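Local atomic coordinates of cyclin-dependent kinase inhibitor 3 (Homo sapiens, PDB entry 1FPZ), a protein that removes phosphate from phosphotyrosine and phosphoserine or phosphothreonine in proteins, and dephosphorylates the kinase CDK2 in a cyclin-dependent manner. Residues Cys39-Phe53 and Leu130-Gly143. The protein carries 1 engineered substitution. Sequence-based numbering, arbitrary orientation.
Sequences CSQFLGLCALPGCKF and LKNYRKTLIHSYGG. Engineered in segment 130-143: Ser140 (natural residue Cys). With SO4 (sulfate ion), chain G.
Gln41 opens the contact, its bent side chain setting OE1 3.9 Å from CD2 of Leu130, in the last turn of helix 116-131. From there strands 42-46 and 136-139 run parallel in the mixed sheet of the protein-tyrosine phosphatase fold, and the second strand leads directly into the phosphate-binding loop. A water bridges Phe42 O and Thr136 N just before direct pairing begins. CD1 of Leu43 lies 3.8 Å from CG2 of Ile138, the two side chains crossing at about a right angle. Gly44 is held through both its backbone N and its backbone O: the N donates to Thr136 O, and the O accepts a short 2.7 Å bond from Ile138 N. Leu45 lies alongside Ile138, pointing the same way, with CG 3.5 Å from CG1; this face packs toward helix 146-158. On the other face, chi1 of 72° lodges Cys46 SG between its own backbone N and carbonyl carbon, against Leu137 CD1 and His139 CB.

Past the strand, Leu48 N donates to Tyr141 O at 2.7 Å, tying this turn to the active-site loop. Leu48 CD1 meets His139 CE1, while Pro49 CD sits over one face of the imidazole in a CH-pi contact, 3.5 Å from the ring centroid. ND1 of His139 donates to a lone pair of Ser140 O at a very short 2.5 Å, the N-H bent and the oxygen tilted from the ring plane; an alanine at His139 would probably strip Pro49 and Leu48 of their aromatic partner and that carbonyl of its side-chain donor. Ser140, engineered in place of the predicted nucleophilic cysteine, stands near a sulfate that Gly142 N holds weakly and Arg146 also binds. Farther out, the Tyr141 ring stacks with Tyr87 and takes Cys51 SG at its edge, 3.7 Å from CE2.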
loop_
_atom_site.group_PDB
_atom_site.type_symbol
_atom_site.label_atom_id
_atom_site.label_comp_id
_atom_site.label_asym_id
_atom_site.label_seq_id
_atom_site.Cartn_x
_atom_site.Cartn_y
_atom_site.Cartn_z
ATOM N N CYS A 39 -7.077 5.695 15.632
ATOM C CA CYS A 39 -5.744 6.163 15.284
ATOM C C CYS A 39 -5.852 7.537 14.646
ATOM O O CYS A 39 -6.608 7.735 13.691
ATOM C CB CYS A 39 -5.072 5.193 14.320
ATOM S SG CYS A 39 -3.332 5.499 14.078
ATOM N N SER A 40 -5.089 8.471 15.201
ATOM C CA SER A 40 -5.023 9.868 14.785
ATOM C C SER A 40 -4.352 10.071 13.434
ATOM O O SER A 40 -4.557 11.093 12.759
ATOM C CB SER A 40 -4.228 10.628 15.853
ATOM O OG SER A 40 -3.077 9.880 16.258
ATOM N N GLN A 41 -3.533 9.085 13.066
ATOM C CA GLN A 41 -2.753 9.083 11.823
ATOM C C GLN A 41 -3.541 8.804 10.544
ATOM O O GLN A 41 -4.655 8.274 10.586
ATOM C CB GLN A 41 -1.621 8.037 11.925
ATOM C CG GLN A 41 -0.433 8.391 12.844
ATOM C CD GLN A 41 0.726 9.110 12.120
ATOM O OE1 GLN A 41 1.441 8.519 11.284
ATOM N NE2 GLN A 41 0.911 10.388 12.443
ATOM N N PHE A 42 -2.920 9.159 9.415
ATOM C CA PHE A 42 -3.471 8.961 8.078
ATOM C C PHE A 42 -2.481 8.099 7.301
ATOM O O PHE A 42 -1.271 8.213 7.494
ATOM C CB PHE A 42 -3.621 10.297 7.332
ATOM C CG PHE A 42 -4.895 11.027 7.632
ATOM C CD1 PHE A 42 -5.071 11.672 8.844
ATOM C CD2 PHE A 42 -5.941 11.013 6.721
ATOM C CE1 PHE A 42 -6.296 12.301 9.154
ATOM C CE2 PHE A 42 -7.141 11.621 7.018
ATOM C CZ PHE A 42 -7.324 12.265 8.235
ATOM N N LEU A 43 -2.986 7.257 6.415
ATOM C CA LEU A 43 -2.121 6.414 5.613
ATOM C C LEU A 43 -2.265 6.816 4.155
ATOM O O LEU A 43 -3.383 6.902 3.640
ATOM C CB LEU A 43 -2.526 4.952 5.781
ATOM C CG LEU A 43 -1.738 3.948 4.930
ATOM C CD1 LEU A 43 -0.246 4.019 5.219
ATOM C CD2 LEU A 43 -2.272 2.576 5.252
ATOM N N GLY A 44 -1.148 7.056 3.478
ATOM C CA GLY A 44 -1.220 7.432 2.070
ATOM C C GLY A 44 -1.144 6.289 1.064
ATOM O O GLY A 44 -0.417 5.330 1.272
ATOM N N LEU A 45 -1.914 6.381 -0.024
ATOM C CA LEU A 45 -1.923 5.375 -1.094
ATOM C C LEU A 45 -1.798 6.080 -2.441
ATOM O O LEU A 45 -2.214 7.241 -2.588
ATOM C CB LEU A 45 -3.204 4.539 -1.101
ATOM C CG LEU A 45 -3.329 3.268 -0.246
ATOM C CD1 LEU A 45 -3.796 3.617 1.162
ATOM C CD2 LEU A 45 -4.336 2.326 -0.882
ATOM N N CYS A 46 -1.226 5.386 -3.428
ATOM C CA CYS A 46 -1.043 5.981 -4.749
ATOM C C CYS A 46 -0.718 4.960 -5.825
ATOM O O CYS A 46 -0.620 3.765 -5.558
ATOM C CB CYS A 46 0.077 7.023 -4.711
ATOM S SG CYS A 46 1.752 6.336 -4.552
ATOM N N ALA A 47 -0.575 5.453 -7.050
ATOM C CA ALA A 47 -0.217 4.628 -8.200
ATOM C C ALA A 47 1.305 4.656 -8.343
ATOM O O ALA A 47 1.997 5.400 -7.639
ATOM C CB ALA A 47 -0.855 5.177 -9.458
ATOM N N LEU A 48 1.826 3.868 -9.275
ATOM C CA LEU A 48 3.266 3.785 -9.482
ATOM C C LEU A 48 3.961 5.091 -9.834
ATOM O O LEU A 48 3.730 5.691 -10.883
ATOM C CB LEU A 48 3.566 2.731 -10.547
ATOM C CG LEU A 48 5.041 2.425 -10.822
ATOM C CD1 LEU A 48 5.818 2.237 -9.526
ATOM C CD2 LEU A 48 5.122 1.180 -11.686
ATOM N N PRO A 49 4.838 5.554 -8.951
ATOM C CA PRO A 49 5.562 6.801 -9.199
ATOM C C PRO A 49 6.551 6.611 -10.360
ATOM O O PRO A 49 7.182 5.551 -10.490
ATOM C CB PRO A 49 6.282 7.054 -7.879
ATOM C CG PRO A 49 5.548 6.170 -6.877
ATOM C CD PRO A 49 5.215 4.957 -7.666
ATOM N N GLY A 50 6.695 7.634 -11.197
ATOM C CA GLY A 50 7.611 7.545 -12.322
ATOM C C GLY A 50 7.263 6.513 -13.387
ATOM O O GLY A 50 8.069 6.254 -14.284
ATOM N N CYS A 51 6.069 5.931 -13.306
ATOM C CA CYS A 51 5.655 4.927 -14.281
ATOM C C CYS A 51 5.652 5.486 -15.696
ATOM O O CYS A 51 5.282 6.642 -15.932
ATOM C CB CYS A 51 4.268 4.398 -13.938
ATOM S SG CYS A 51 3.724 3.066 -14.990
ATOM N N LYS A 52 6.071 4.652 -16.637
ATOM C CA LYS A 52 6.133 5.041 -18.037
ATOM C C LYS A 52 5.533 3.907 -18.847
ATOM O O LYS A 52 6.184 2.900 -19.100
ATOM C CB LYS A 52 7.587 5.280 -18.444
ATOM C CG LYS A 52 7.766 6.347 -19.500
ATOM C CD LYS A 52 9.213 6.815 -19.559
ATOM C CE LYS A 52 9.671 7.378 -18.213
ATOM N NZ LYS A 52 11.114 7.759 -18.205
ATOM N N PHE A 53 4.275 4.074 -19.235
ATOM C CA PHE A 53 3.568 3.063 -20.000
ATOM C C PHE A 53 2.755 3.802 -21.055
ATOM O O PHE A 53 2.863 5.018 -21.169
ATOM C CB PHE A 53 2.648 2.281 -19.070
ATOM C CG PHE A 53 2.320 0.912 -19.556
ATOM C CD1 PHE A 53 3.329 -0.027 -19.741
ATOM C CD2 PHE A 53 1.000 0.540 -19.787
ATOM C CE1 PHE A 53 3.029 -1.322 -20.146
ATOM C CE2 PHE A 53 0.690 -0.748 -20.190
ATOM C CZ PHE A 53 1.706 -1.685 -20.370
ATOM N N LEU A 130 3.484 3.763 12.241
ATOM C CA LEU A 130 2.482 4.624 12.846
ATOM C C LEU A 130 2.828 4.914 14.308
ATOM O O LEU A 130 2.840 6.066 14.722
ATOM C CB LEU A 130 1.089 3.990 12.712
ATOM C CG LEU A 130 0.723 3.562 11.278
ATOM C CD1 LEU A 130 -0.536 2.717 11.275
ATOM C CD2 LEU A 130 0.553 4.773 10.402
ATOM N N LYS A 131 3.133 3.881 15.081
ATOM C CA LYS A 131 3.491 4.107 16.472
ATOM C C LYS A 131 4.726 4.996 16.595
ATOM O O LYS A 131 4.977 5.534 17.659
ATOM C CB LYS A 131 3.682 2.769 17.202
ATOM C CG LYS A 131 2.373 1.953 17.278
ATOM C CD LYS A 131 1.288 2.667 18.100
ATOM C CE LYS A 131 -0.145 2.268 17.697
ATOM N NZ LYS A 131 -0.642 2.948 16.456
ATOM N N ASN A 132 5.479 5.163 15.505
ATOM C CA ASN A 132 6.667 6.031 15.498
ATOM C C ASN A 132 6.323 7.392 14.898
ATOM O O ASN A 132 7.164 8.286 14.832
ATOM C CB ASN A 132 7.805 5.414 14.670
ATOM C CG ASN A 132 8.345 4.129 15.271
ATOM O OD1 ASN A 132 8.190 3.872 16.470
ATOM N ND2 ASN A 132 9.006 3.321 14.443
ATOM N N TYR A 133 5.079 7.526 14.442
ATOM C CA TYR A 133 4.584 8.767 13.843
ATOM C C TYR A 133 5.262 9.077 12.510
ATOM O O TYR A 133 5.457 10.235 12.143
ATOM C CB TYR A 133 4.760 9.932 14.836
ATOM C CG TYR A 133 3.984 9.736 16.131
ATOM C CD1 TYR A 133 4.154 8.582 16.895
ATOM C CD2 TYR A 133 3.060 10.687 16.578
ATOM C CE1 TYR A 133 3.438 8.372 18.053
ATOM C CE2 TYR A 133 2.332 10.480 17.752
ATOM C CZ TYR A 133 2.532 9.316 18.480
ATOM O OH TYR A 133 1.849 9.082 19.646
ATOM N N ARG A 134 5.600 8.025 11.773
ATOM C CA ARG A 134 6.254 8.186 10.482
ATOM C C ARG A 134 5.295 8.434 9.319
ATOM O O ARG A 134 4.367 7.654 9.085
ATOM C CB ARG A 134 7.092 6.942 10.166
ATOM C CG ARG A 134 8.345 6.805 11.011
ATOM C CD ARG A 134 9.231 8.026 10.822
ATOM N NE ARG A 134 9.968 8.024 9.556
ATOM C CZ ARG A 134 11.170 7.481 9.398
ATOM N NH1 ARG A 134 11.771 7.532 8.225
ATOM N NH2 ARG A 134 11.774 6.892 10.420
ATOM N N LYS A 135 5.530 9.508 8.579
ATOM C CA LYS A 135 4.696 9.790 7.430
ATOM C C LYS A 135 4.865 8.603 6.488
ATOM O O LYS A 135 5.922 8.435 5.865
ATOM C CB LYS A 135 5.160 11.068 6.743
ATOM C CG LYS A 135 4.394 11.389 5.464
ATOM C CD LYS A 135 4.424 12.871 5.189
ATOM C CE LYS A 135 3.568 13.228 3.985
ATOM N NZ LYS A 135 3.122 14.659 4.037
ATOM N N THR A 136 3.828 7.786 6.371
ATOM C CA THR A 136 3.905 6.595 5.534
ATOM C C THR A 136 3.011 6.556 4.283
ATOM O O THR A 136 1.829 6.886 4.327
ATOM C CB THR A 136 3.600 5.386 6.388
ATOM O OG1 THR A 136 4.514 5.364 7.481
ATOM C CG2 THR A 136 3.716 4.098 5.597
ATOM N N LEU A 137 3.587 6.088 3.180
ATOM C CA LEU A 137 2.901 5.979 1.898
ATOM C C LEU A 137 3.022 4.554 1.303
ATOM O O LEU A 137 4.099 3.941 1.377
ATOM C CB LEU A 137 3.536 6.967 0.942
ATOM C CG LEU A 137 3.601 6.574 -0.517
ATOM C CD1 LEU A 137 2.238 6.761 -1.142
ATOM C CD2 LEU A 137 4.681 7.428 -1.214
ATOM N N ILE A 138 1.937 4.030 0.702
ATOM C CA ILE A 138 1.999 2.693 0.102
ATOM C C ILE A 138 1.492 2.724 -1.334
ATOM O O ILE A 138 0.599 3.484 -1.665
ATOM C CB ILE A 138 1.197 1.641 0.925
ATOM C CG1 ILE A 138 -0.302 1.674 0.579
ATOM C CG2 ILE A 138 1.342 1.949 2.409
ATOM C CD1 ILE A 138 -1.142 0.800 1.465
ATOM N N HIS A 139 2.072 1.903 -2.199
ATOM C CA HIS A 139 1.622 1.887 -3.574
ATOM C C HIS A 139 1.875 0.580 -4.290
ATOM O O HIS A 139 2.780 -0.180 -3.962
ATOM C CB HIS A 139 2.290 3.013 -4.366
ATOM C CG HIS A 139 3.590 2.622 -5.013
ATOM N ND1 HIS A 139 3.680 1.620 -5.959
ATOM C CD2 HIS A 139 4.836 3.133 -4.890
ATOM C CE1 HIS A 139 4.924 1.536 -6.394
ATOM N NE2 HIS A 139 5.647 2.442 -5.759
ATOM N N SER A 140 1.057 0.357 -5.297
ATOM C CA SER A 140 1.107 -0.800 -6.162
ATOM C C SER A 140 1.366 -0.240 -7.566
ATOM O O SER A 140 2.194 0.646 -7.754
ATOM C CB SER A 140 -0.243 -1.486 -6.144
ATOM O OG SER A 140 -0.196 -2.637 -5.353
ATOM N N TYR A 141 0.634 -0.762 -8.538
ATOM C CA TYR A 141 0.745 -0.278 -9.904
ATOM C C TYR A 141 -0.262 0.871 -10.036
ATOM O O TYR A 141 0.112 2.005 -10.343
ATOM C CB TYR A 141 0.414 -1.407 -10.890
ATOM C CG TYR A 141 0.413 -0.936 -12.328
ATOM C CD1 TYR A 141 -0.461 -1.492 -13.262
ATOM C CD2 TYR A 141 1.233 0.127 -12.732
ATOM C CE1 TYR A 141 -0.535 -0.993 -14.567
ATOM C CE2 TYR A 141 1.173 0.633 -14.032
ATOM C CZ TYR A 141 0.282 0.072 -14.942
ATOM O OH TYR A 141 0.178 0.616 -16.201
ATOM N N GLY A 142 -1.528 0.569 -9.765
ATOM C CA GLY A 142 -2.562 1.587 -9.842
ATOM C C GLY A 142 -3.180 1.961 -8.503
ATOM O O GLY A 142 -4.230 2.606 -8.457
ATOM N N GLY A 143 -2.534 1.564 -7.413
ATOM C CA GLY A 143 -3.058 1.870 -6.083
ATOM C C GLY A 143 -4.532 1.512 -5.954
ATOM O O GLY A 143 -5.353 2.291 -5.444
HETATM S S SO4 G . -3.439 -3.444 -8.003
HETATM O O1 SO4 G . -2.623 -4.624 -7.775
HETATM O O2 SO4 G . -4.712 -3.921 -8.572
HETATM O O3 SO4 G . -2.711 -2.500 -8.889
HETATM O O4 SO4 G . -3.783 -2.804 -6.723
HETATM O O HOH W 1 1.424 8.741 7.271
#